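Local coordinates for BH0236 protein (Bacillus halodurans, PDB 5T7A) that probably binds beta-1,3-glucan as a family 56 carbohydrate-binding module and takes part in its recognition and hydrolysis, at residues R58-V62 with N73-T77; G93-S99 with E112-R118; P33-G38 with F50-T54. All coordinates share one frame; numbering follows the deposited sequence.

Contact 1 of 3, residues R58-V62 with N73-T77; sequences RYVDV and NYRMT. With EDO (1,2-ethanediol), chain D.
The beta hairpin formed by strands 60-66 and 72-79 is joined near its open end here, where Val60, Asp61 and Val62 run antiparallel to Tyr74, Arg75 and Met76. Val62 and Tyr74 make a hydrogen-bonded pair through both N-H groups, and beyond the non-hydrogen-bonded pair of Asp61 and Arg75 the N-H of Met76 reaches Val60 O at 2.9 Å. Asp61 and Arg75 share one face of the sheet and form a salt bridge, with Arg75 NE 2.7 Å from Asp61 OD1 on its syn side and the carboxylate and guanidinium planes only 15° apart. Two bends in the arginine chain, chi2 67° and chi3 57°, fold the guanidinium back over the neighbouring strand. A water closes the ring, donating a hydrogen bond to Asp61 OD2 and accepting one from Arg75 NH2. Tyr59 CB lies over the centre of one guanidinium face, 3.7 Å from Arg75 CZ, while the tyrosine hydroxyl is bound by Gln108. On the opposite face of the sheet Met76 packs against the valines: Met76 SD lies 3.6 Å from Val60 CG1 and Met76 CG 3.8 Å from Val62 CG1, a flexible thioether fitted between branched beta-formers and covered by Phe51 and Phe100. The direct bond, the water and the methylene together should hold the guanidinium flat against the strand, and the arginine probably favours the ionised form of Asp61.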
loop_
_atom_site.group_PDB
_atom_site.type_symbol
_atom_site.label_atom_id
_atom_site.label_comp_id
_atom_site.label_asym_id
_atom_site.label_seq_id
_atom_site.Cartn_x
_atom_site.Cartn_y
_atom_site.Cartn_z
ATOM N N ARG A 58 -15.166 0.614 -2.350
ATOM C CA ARG A 58 -15.495 1.716 -3.245
ATOM C C ARG A 58 -14.222 2.540 -3.539
ATOM O O ARG A 58 -14.060 3.112 -4.647
ATOM C CB ARG A 58 -16.550 2.587 -2.653
ATOM C CG ARG A 58 -17.939 1.951 -2.621
ATOM C CD ARG A 58 -18.980 2.979 -2.162
ATOM N NE ARG A 58 -18.935 3.254 -0.733
ATOM C CZ ARG A 58 -18.887 4.466 -0.204
ATOM N NH1 ARG A 58 -18.808 5.560 -0.994
ATOM N NH2 ARG A 58 -18.879 4.587 1.068
ATOM N N TYR A 59 -13.301 2.558 -2.595
ATOM C CA TYR A 59 -12.045 3.298 -2.722
ATOM C C TYR A 59 -11.059 2.799 -1.685
ATOM O O TYR A 59 -11.462 2.272 -0.630
ATOM C CB TYR A 59 -12.253 4.797 -2.498
ATOM C CG TYR A 59 -12.835 5.211 -1.185
ATOM C CD1 TYR A 59 -12.049 5.444 -0.077
ATOM C CD2 TYR A 59 -14.206 5.341 -1.016
ATOM C CE1 TYR A 59 -12.609 5.802 1.149
ATOM C CE2 TYR A 59 -14.773 5.743 0.215
ATOM C CZ TYR A 59 -13.989 5.964 1.279
ATOM O OH TYR A 59 -14.542 6.306 2.503
ATOM N N VAL A 60 -9.785 2.979 -2.014
ATOM C CA VAL A 60 -8.702 2.752 -0.997
ATOM C C VAL A 60 -7.670 3.853 -1.211
ATOM O O VAL A 60 -7.256 4.097 -2.327
ATOM C CB VAL A 60 -8.021 1.389 -1.226
ATOM C CG1 VAL A 60 -6.975 1.189 -0.188
ATOM C CG2 VAL A 60 -9.043 0.275 -1.156
ATOM N N ASP A 61 -7.310 4.534 -0.119
ATOM C CA ASP A 61 -6.195 5.480 -0.072
ATOM C C ASP A 61 -4.980 4.837 0.595
ATOM O O ASP A 61 -5.125 4.008 1.501
ATOM C CB ASP A 61 -6.540 6.694 0.718
ATOM C CG ASP A 61 -7.674 7.512 0.097
ATOM O OD1 ASP A 61 -7.880 7.431 -1.110
ATOM O OD2 ASP A 61 -8.377 8.223 0.860
ATOM N N VAL A 62 -3.791 5.214 0.112
ATOM C CA VAL A 62 -2.569 4.861 0.765
ATOM C C VAL A 62 -1.884 6.079 1.322
ATOM O O VAL A 62 -1.935 7.164 0.703
ATOM C CB VAL A 62 -1.639 4.054 -0.179
ATOM C CG1 VAL A 62 -1.194 4.854 -1.400
ATOM C CG2 VAL A 62 -0.459 3.497 0.573
ATOM N N ASN A 73 -0.299 11.229 0.684
ATOM C CA ASN A 73 -1.552 10.517 0.599
ATOM C C ASN A 73 -2.048 10.416 -0.846
ATOM O O ASN A 73 -2.143 11.442 -1.561
ATOM C CB ASN A 73 -2.597 11.179 1.469
ATOM C CG ASN A 73 -2.060 11.427 2.864
ATOM O OD1 ASN A 73 -1.811 10.484 3.620
ATOM N ND2 ASN A 73 -1.775 12.686 3.175
ATOM N N TYR A 74 -2.448 9.208 -1.273
ATOM C CA TYR A 74 -2.839 8.996 -2.647
ATOM C C TYR A 74 -4.045 8.075 -2.699
ATOM O O TYR A 74 -4.149 7.118 -1.918
ATOM C CB TYR A 74 -1.756 8.358 -3.489
ATOM C CG TYR A 74 -0.438 9.070 -3.536
ATOM C CD1 TYR A 74 -0.243 10.157 -4.392
ATOM C CD2 TYR A 74 0.600 8.739 -2.688
ATOM C CE1 TYR A 74 0.964 10.830 -4.418
ATOM C CE2 TYR A 74 1.825 9.357 -2.746
ATOM C CZ TYR A 74 2.030 10.414 -3.633
ATOM O OH TYR A 74 3.221 11.126 -3.645
ATOM N N ARG A 75 -4.962 8.358 -3.613
ATOM C CA ARG A 75 -5.990 7.395 -3.992
ATOM C C ARG A 75 -5.315 6.346 -4.821
ATOM O O ARG A 75 -4.695 6.671 -5.860
ATOM C CB ARG A 75 -7.158 8.113 -4.721
ATOM C CG ARG A 75 -8.229 7.183 -5.261
ATOM C CD ARG A 75 -9.001 6.485 -4.172
ATOM N NE ARG A 75 -9.653 7.372 -3.205
ATOM C CZ ARG A 75 -10.786 8.040 -3.445
ATOM N NH1 ARG A 75 -11.424 7.888 -4.564
ATOM N NH2 ARG A 75 -11.280 8.825 -2.536
ATOM N N MET A 76 -5.433 5.085 -4.424
ATOM C CA MET A 76 -4.879 3.985 -5.155
ATOM C C MET A 76 -5.679 3.781 -6.434
ATOM O O MET A 76 -6.848 4.236 -6.558
ATOM C CB MET A 76 -4.831 2.729 -4.256
ATOM C CG MET A 76 -4.034 2.965 -2.981
ATOM S SD MET A 76 -3.852 1.390 -2.031
ATOM C CE MET A 76 -2.469 0.640 -2.828
ATOM N N THR A 77 -5.064 3.076 -7.360
ATOM C CA THR A 77 -5.685 2.691 -8.624
ATOM C C THR A 77 -6.261 1.315 -8.556
ATOM O O THR A 77 -5.573 0.378 -8.195
ATOM C CB THR A 77 -4.690 2.769 -9.747
ATOM O OG1 THR A 77 -4.176 4.123 -9.799
ATOM C CG2 THR A 77 -5.416 2.446 -11.089
HETATM C C1 EDO D . -17.533 7.295 2.577
HETATM O O1 EDO D . -18.972 7.051 2.659
HETATM C C2 EDO D . -16.901 6.034 3.028
HETATM O O2 EDO D . -16.824 6.004 4.343
HETATM O O HOH W 1 -10.573 9.375 0.165
#

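Contact 2 of 3, residues G93-S99 with E112-R118. With EDO (1,2-ethanediol), chain E.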
loop_
_atom_site.group_PDB
_atom_site.type_symbol
_atom_site.label_atom_id
_atom_site.label_comp_id
_atom_site.label_asym_id
_atom_site.label_seq_id
_atom_site.Cartn_x
_atom_site.Cartn_y
_atom_site.Cartn_z
ATOM N N GLY A 93 18.388 0.424 0.550
ATOM C CA GLY A 93 18.388 1.064 1.852
ATOM C C GLY A 93 17.238 2.027 2.202
ATOM O O GLY A 93 17.093 2.364 3.377
ATOM N N ASP A 94 16.473 2.502 1.213
ATOM C CA ASP A 94 15.288 3.322 1.488
ATOM C C ASP A 94 14.302 2.536 2.380
ATOM O O ASP A 94 14.124 1.308 2.226
ATOM C CB ASP A 94 14.647 3.858 0.217
ATOM C CG ASP A 94 15.499 4.903 -0.459
ATOM O OD1 ASP A 94 16.451 5.317 0.164
ATOM O OD2 ASP A 94 15.169 5.335 -1.564
ATOM N N VAL A 95 13.746 3.216 3.393
ATOM C CA VAL A 95 12.654 2.666 4.201
ATOM C C VAL A 95 11.298 3.295 3.766
ATOM O O VAL A 95 11.073 4.508 3.837
ATOM C CB VAL A 95 12.881 2.788 5.723
ATOM C CG1 VAL A 95 11.661 2.452 6.510
ATOM C CG2 VAL A 95 14.040 1.920 6.167
ATOM N N LEU A 96 10.374 2.441 3.342
ATOM C CA LEU A 96 9.026 2.886 2.953
ATOM C C LEU A 96 8.070 2.421 4.044
ATOM O O LEU A 96 7.969 1.247 4.361
ATOM C CB LEU A 96 8.669 2.277 1.589
ATOM C CG LEU A 96 7.198 2.437 1.170
ATOM C CD1 LEU A 96 6.918 3.872 0.812
ATOM C CD2 LEU A 96 6.997 1.553 -0.053
ATOM N N GLU A 97 7.351 3.385 4.620
ATOM C CA GLU A 97 6.300 3.077 5.585
ATOM C C GLU A 97 4.976 3.421 4.925
ATOM O O GLU A 97 4.865 4.434 4.249
ATOM C CB GLU A 97 6.506 3.801 6.911
ATOM C CG GLU A 97 7.615 3.111 7.760
ATOM C CD GLU A 97 7.868 3.882 9.006
ATOM O OE1 GLU A 97 8.500 4.956 8.869
ATOM O OE2 GLU A 97 7.446 3.406 10.089
ATOM N N TYR A 98 3.940 2.611 5.161
ATOM C CA TYR A 98 2.710 2.751 4.413
ATOM C C TYR A 98 1.559 2.216 5.226
ATOM O O TYR A 98 1.694 1.281 6.011
ATOM C CB TYR A 98 2.773 2.046 3.064
ATOM C CG TYR A 98 3.066 0.571 3.114
ATOM C CD1 TYR A 98 4.378 0.106 3.261
ATOM C CD2 TYR A 98 2.072 -0.380 2.950
ATOM C CE1 TYR A 98 4.665 -1.224 3.308
ATOM C CE2 TYR A 98 2.334 -1.695 2.993
ATOM C CZ TYR A 98 3.601 -2.153 3.161
ATOM O OH TYR A 98 3.844 -3.506 3.199
ATOM N N SER A 99 0.428 2.920 5.106
ATOM C CA SER A 99 -0.826 2.506 5.763
ATOM C C SER A 99 -1.950 2.761 4.805
ATOM O O SER A 99 -1.733 3.409 3.762
ATOM C CB SER A 99 -1.049 3.267 7.026
ATOM O OG SER A 99 -1.034 4.672 6.773
ATOM N N GLU A 112 -2.724 0.255 10.641
ATOM C CA GLU A 112 -1.451 0.596 11.178
ATOM C C GLU A 112 -0.478 0.890 10.066
ATOM O O GLU A 112 -0.768 0.642 8.911
ATOM C CB GLU A 112 -0.930 -0.599 12.021
ATOM C CG GLU A 112 -0.474 -1.757 11.164
ATOM C CD GLU A 112 -0.451 -3.061 11.902
ATOM O OE1 GLU A 112 -1.539 -3.618 12.126
ATOM O OE2 GLU A 112 0.688 -3.496 12.223
ATOM N N TRP A 113 0.706 1.395 10.430
ATOM C CA TRP A 113 1.789 1.605 9.521
ATOM C C TRP A 113 2.602 0.347 9.384
ATOM O O TRP A 113 3.099 -0.213 10.382
ATOM C CB TRP A 113 2.705 2.713 10.024
ATOM C CG TRP A 113 2.110 4.043 9.934
ATOM C CD1 TRP A 113 1.457 4.750 10.943
ATOM C CD2 TRP A 113 2.140 4.903 8.798
ATOM N NE1 TRP A 113 1.028 5.967 10.458
ATOM C CE2 TRP A 113 1.454 6.092 9.149
ATOM C CE3 TRP A 113 2.660 4.779 7.514
ATOM C CZ2 TRP A 113 1.318 7.142 8.258
ATOM C CZ3 TRP A 113 2.520 5.809 6.653
ATOM C CH2 TRP A 113 1.855 6.969 7.020
ATOM N N PHE A 114 2.772 -0.119 8.147
ATOM C CA PHE A 114 3.656 -1.185 7.774
ATOM C C PHE A 114 4.983 -0.619 7.305
ATOM O O PHE A 114 5.064 0.557 6.961
ATOM C CB PHE A 114 3.032 -2.042 6.643
ATOM C CG PHE A 114 1.698 -2.595 7.028
ATOM C CD1 PHE A 114 1.600 -3.707 7.869
ATOM C CD2 PHE A 114 0.548 -2.030 6.542
ATOM C CE1 PHE A 114 0.360 -4.191 8.266
ATOM C CE2 PHE A 114 -0.702 -2.520 6.905
ATOM C CZ PHE A 114 -0.789 -3.620 7.730
ATOM N N THR A 115 6.020 -1.463 7.301
ATOM C CA THR A 115 7.375 -1.021 6.887
ATOM C C THR A 115 7.970 -1.975 5.876
ATOM O O THR A 115 7.735 -3.203 5.995
ATOM C CB THR A 115 8.336 -0.771 8.116
ATOM O OG1 THR A 115 9.521 -0.123 7.652
ATOM C CG2 THR A 115 8.601 -2.002 8.798
ATOM N N TYR A 116 8.657 -1.404 4.898
ATOM C CA TYR A 116 9.377 -2.137 3.878
ATOM C C TYR A 116 10.765 -1.538 3.719
ATOM O O TYR A 116 10.893 -0.319 3.598
ATOM C CB TYR A 116 8.624 -2.048 2.526
ATOM C CG TYR A 116 9.408 -2.557 1.359
ATOM C CD1 TYR A 116 9.550 -3.935 1.194
ATOM C CD2 TYR A 116 9.927 -1.715 0.399
ATOM C CE1 TYR A 116 10.313 -4.421 0.155
ATOM C CE2 TYR A 116 10.698 -2.195 -0.654
ATOM C CZ TYR A 116 10.898 -3.536 -0.767
ATOM O OH TYR A 116 11.674 -3.931 -1.853
ATOM N N SER A 117 11.840 -2.331 3.731
ATOM C CA SER A 117 13.171 -1.792 3.383
ATOM C C SER A 117 13.583 -2.302 2.023
ATOM O O SER A 117 13.589 -3.516 1.775
ATOM C CB SER A 117 14.266 -2.130 4.427
ATOM O OG SER A 117 15.553 -1.529 4.174
ATOM N N ARG A 118 13.895 -1.373 1.145
ATOM C CA ARG A 118 14.319 -1.669 -0.238
ATOM C C ARG A 118 15.720 -2.247 -0.303
ATOM O O ARG A 118 16.572 -1.848 0.494
ATOM C CB ARG A 118 14.334 -0.422 -1.071
ATOM C CG ARG A 118 14.615 -0.619 -2.536
ATOM C CD ARG A 118 13.577 -1.483 -3.243
ATOM N NE ARG A 118 13.981 -1.848 -4.604
ATOM C CZ ARG A 118 14.821 -2.835 -4.870
ATOM N NH1 ARG A 118 15.374 -3.550 -3.895
ATOM N NH2 ARG A 118 15.135 -3.089 -6.129
ATOM O OXT ARG A 118 16.011 -3.064 -1.173
HETATM C C1 EDO E . 5.182 6.454 10.175
HETATM O O1 EDO E . 5.572 7.763 10.551
HETATM C C2 EDO E . 4.790 5.762 11.441
HETATM O O2 EDO E . 5.763 4.792 11.812
HETATM O O HOH W 2 6.033 1.036 10.396
HETATM O O HOH W 3 6.140 -4.484 4.225
#
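Backbone hydrogen bonds come first in joining Gly93-Ser99 to Glu112-Arg118 in the beta hairpin of strands 95-103 and 108-117: Leu96 with Tyr116 and Tyr98 with Phe114 are hydrogen-bonded pairs, each bonded in both directions. The pairing runs on to the chain terminus, where Arg118 N donates to Asp94 O and Gly93 N reaches the carboxylate oxygen Arg118 O at 2.9 Å. Gly93 has a positive phi (86°), at which a beta carbon would clash with the carbonyl oxygen of the residue before.

Aromatic contacts dominate the side chains. Phe114 CB sits over one face of the Tyr98 ring, 3.5 Å from Tyr98 CZ; the two rings themselves meet obliquely. Tyr98 has CG between its backbone N and carbonyl carbon (chi1 58°), which swings the phenol across the partner strand until Tyr98 CE1 is 4.1 Å from Tyr116 CB. Trp113 lies across the partner strand. Its edge faces the backbone, with Trp113 CE3 3.4 Å from Tyr98 N, and Ser99, small enough to slip beneath the indole, makes a CH-pi contact through CB with the six-membered ring, while an ethanediol carbon lies over the other face.

Polar side-chain links run through water. One water accepts from Tyr98 OH at 2.7 Å and donates to Thr115 O; another donates to Glu97 OE2 and, weakly, to Trp113 O. Glu97 OE2 also accepts from ethanediol O2 at 2.8 Å.

Strand 60-66 borders strand 95-103 on its far side, bringing Lys65 into a cation-pi contact with Trp113. Inward, Leu96, Tyr98 and Tyr116 pack on Ile39 of strand 35-40, and the Phe114 ring stacks with His30.

Contact 3 of 3, residues P33-G38 with F50-T54. With EDO (1,2-ethanediol), chain C.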
loop_
_atom_site.group_PDB
_atom_site.type_symbol
_atom_site.label_atom_id
_atom_site.label_comp_id
_atom_site.label_asym_id
_atom_site.label_seq_id
_atom_site.Cartn_x
_atom_site.Cartn_y
_atom_site.Cartn_z
ATOM N N PRO A 33 -8.345 -10.167 8.220
ATOM C CA PRO A 33 -9.537 -10.644 7.527
ATOM C C PRO A 33 -10.118 -9.762 6.397
ATOM O O PRO A 33 -10.670 -10.279 5.424
ATOM C CB PRO A 33 -10.544 -10.805 8.689
ATOM C CG PRO A 33 -9.680 -11.239 9.745
ATOM C CD PRO A 33 -8.488 -10.379 9.652
ATOM N N ASP A 34 -9.963 -8.445 6.477
ATOM C CA ASP A 34 -10.364 -7.552 5.421
ATOM C C ASP A 34 -9.458 -7.401 4.240
ATOM O O ASP A 34 -9.891 -6.852 3.260
ATOM C CB ASP A 34 -10.557 -6.149 6.009
ATOM C CG ASP A 34 -11.769 -6.023 6.900
ATOM O OD1 ASP A 34 -12.588 -6.938 6.941
ATOM O OD2 ASP A 34 -11.944 -4.944 7.517
ATOM N N TYR A 35 -8.220 -7.893 4.250
ATOM C CA TYR A 35 -7.270 -7.597 3.145
ATOM C C TYR A 35 -5.976 -8.415 3.217
ATOM O O TYR A 35 -5.462 -8.769 4.307
ATOM C CB TYR A 35 -6.877 -6.106 3.149
ATOM C CG TYR A 35 -6.198 -5.612 4.389
ATOM C CD1 TYR A 35 -4.865 -5.762 4.599
ATOM C CD2 TYR A 35 -6.943 -5.007 5.412
ATOM C CE1 TYR A 35 -4.218 -5.335 5.772
ATOM C CE2 TYR A 35 -6.328 -4.609 6.595
ATOM C CZ TYR A 35 -4.974 -4.807 6.766
ATOM O OH TYR A 35 -4.320 -4.414 7.919
ATOM N N THR A 36 -5.363 -8.552 2.042
ATOM C CA THR A 36 -3.931 -8.831 1.919
ATOM C C THR A 36 -3.327 -7.541 1.382
ATOM O O THR A 36 -3.947 -6.904 0.459
ATOM C CB THR A 36 -3.625 -9.917 0.908
ATOM O OG1 THR A 36 -4.371 -11.089 1.271
ATOM C CG2 THR A 36 -2.161 -10.249 0.923
ATOM N N ALA A 37 -2.216 -7.095 1.973
ATOM C CA ALA A 37 -1.617 -5.856 1.494
ATOM C C ALA A 37 -0.120 -5.939 1.608
ATOM O O ALA A 37 0.399 -6.693 2.417
ATOM C CB ALA A 37 -2.111 -4.642 2.278
ATOM N N GLY A 38 0.608 -5.168 0.787
ATOM C CA GLY A 38 2.032 -5.300 0.892
ATOM C C GLY A 38 2.749 -4.687 -0.295
ATOM O O GLY A 38 2.274 -3.746 -0.937
ATOM N N PHE A 50 0.387 -2.805 -2.854
ATOM C CA PHE A 50 -0.887 -3.378 -3.264
ATOM C C PHE A 50 -1.767 -3.571 -2.050
ATOM O O PHE A 50 -1.312 -3.786 -0.947
ATOM C CB PHE A 50 -0.753 -4.683 -4.003
ATOM C CG PHE A 50 -0.380 -5.869 -3.136
ATOM C CD1 PHE A 50 0.955 -6.095 -2.803
ATOM C CD2 PHE A 50 -1.343 -6.730 -2.631
ATOM C CE1 PHE A 50 1.312 -7.201 -2.041
ATOM C CE2 PHE A 50 -1.009 -7.832 -1.827
ATOM C CZ PHE A 50 0.319 -8.083 -1.541
ATOM N N PHE A 51 -3.056 -3.559 -2.316
ATOM C CA PHE A 51 -4.114 -3.773 -1.289
ATOM C C PHE A 51 -5.250 -4.561 -1.947
ATOM O O PHE A 51 -5.854 -4.117 -2.930
ATOM C CB PHE A 51 -4.600 -2.419 -0.778
ATOM C CG PHE A 51 -5.584 -2.508 0.391
ATOM C CD1 PHE A 51 -5.110 -2.477 1.693
ATOM C CD2 PHE A 51 -6.948 -2.676 0.165
ATOM C CE1 PHE A 51 -5.964 -2.581 2.783
ATOM C CE2 PHE A 51 -7.781 -2.773 1.223
ATOM C CZ PHE A 51 -7.318 -2.752 2.509
ATOM N N ALA A 52 -5.469 -5.777 -1.480
ATOM C CA ALA A 52 -6.404 -6.724 -2.106
ATOM C C ALA A 52 -7.462 -7.074 -1.064
ATOM O O ALA A 52 -7.308 -8.006 -0.252
ATOM C CB ALA A 52 -5.640 -7.972 -2.576
ATOM N N PRO A 53 -8.572 -6.329 -1.051
ATOM C CA PRO A 53 -9.549 -6.540 -0.006
ATOM C C PRO A 53 -10.388 -7.768 -0.256
ATOM O O PRO A 53 -10.593 -8.180 -1.379
ATOM C CB PRO A 53 -10.393 -5.258 -0.030
ATOM C CG PRO A 53 -10.365 -4.929 -1.512
ATOM C CD PRO A 53 -8.950 -5.211 -1.945
ATOM N N THR A 54 -10.844 -8.389 0.812
ATOM C CA THR A 54 -11.741 -9.543 0.730
ATOM C C THR A 54 -13.149 -9.220 0.388
ATOM O O THR A 54 -13.878 -10.061 -0.112
ATOM C CB THR A 54 -11.686 -10.346 2.045
ATOM O OG1 THR A 54 -11.891 -9.474 3.156
ATOM C CG2 THR A 54 -10.345 -11.054 2.166
HETATM C C1 EDO C . -13.600 -3.412 9.939
HETATM O O1 EDO C . -13.257 -4.824 9.669
HETATM C C2 EDO C . -13.722 -3.286 11.430
HETATM O O2 EDO C . -14.890 -3.928 11.853
HETATM O O HOH W 4 -14.005 -8.102 3.971
#
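Tyr35 and Phe51 meet diagonally in the 35-40/46-53 hairpin, on the face shared by two successive non-hydrogen-bonded pairs, Tyr35 with Pro53 and Ala37 with Phe51. Phe51 CE1 lies over the tyrosine ring near its rim, 3.4 Å from Tyr35 CG. The planes are 29° apart and the rings are slid so far that they barely overlap; much of the contact is therefore made by Tyr35 CB, a CH-pi donor over the phenylalanine face. A chi1 of 60° tucks the tyrosine over its own main chain, and that rotation brings the base of the ring, at CB and CG, onto Phe51 while the hydroxyl end leads away. The small methyl of Ala37 fits beside the same phenylalanine, with CB 3.7 Å from Phe51 CD1.

On the other face Phe50 folds its ring over the partner backbone, with Gly38 N 3.5 Å above its plane. Gly38 suits this place because a CB would press against Phe50 CE1 and, at these unusual backbone angles, would also strike the oxygen of Ala37. Thr36 CG2 touches the ring at Phe50 CE2, 3.8 Å away.

Paired backbone bonds set this register, Thr36 with Ala52 and Gly38 with Phe50. At the hairpin's open end Thr54 grips the incoming turn twice: its OG1 donates to Pro33 O at 2.7 Å, in the carbonyl plane on a lone pair, and its N donates to Asp34 O. Further out, Phe100 and Tyr102 meet the Phe51 ring. Asp34 forms a salt bridge with Lys104 and is bonded by Tyr102 OH, and these two partners probably keep the aspartate ionised.

In the fold
From the N terminus, contact 3 comes first and closes the hairpin of strands 35-40 and 46-53; contact 1 then closes that of 60-66 and 72-79, and contact 2 that of 95-103 and 108-117, the last ending at the C terminus. The three loops follow in series, neither nested nor crossed, within one antiparallel sheet. Sheet order nevertheless departs from chain order: strand 82-88 lies between 46-53 and 72-79, and 60-66 neighbours 95-103, where Val62 meets Ser99 between adjacent strands. The sheet folds over so that contacts distant along it pack together: Met76 and Val60 reach Phe51, and Tyr98 and Phe114 reach Gly38 and Tyr35, giving a beta-sandwich-like core.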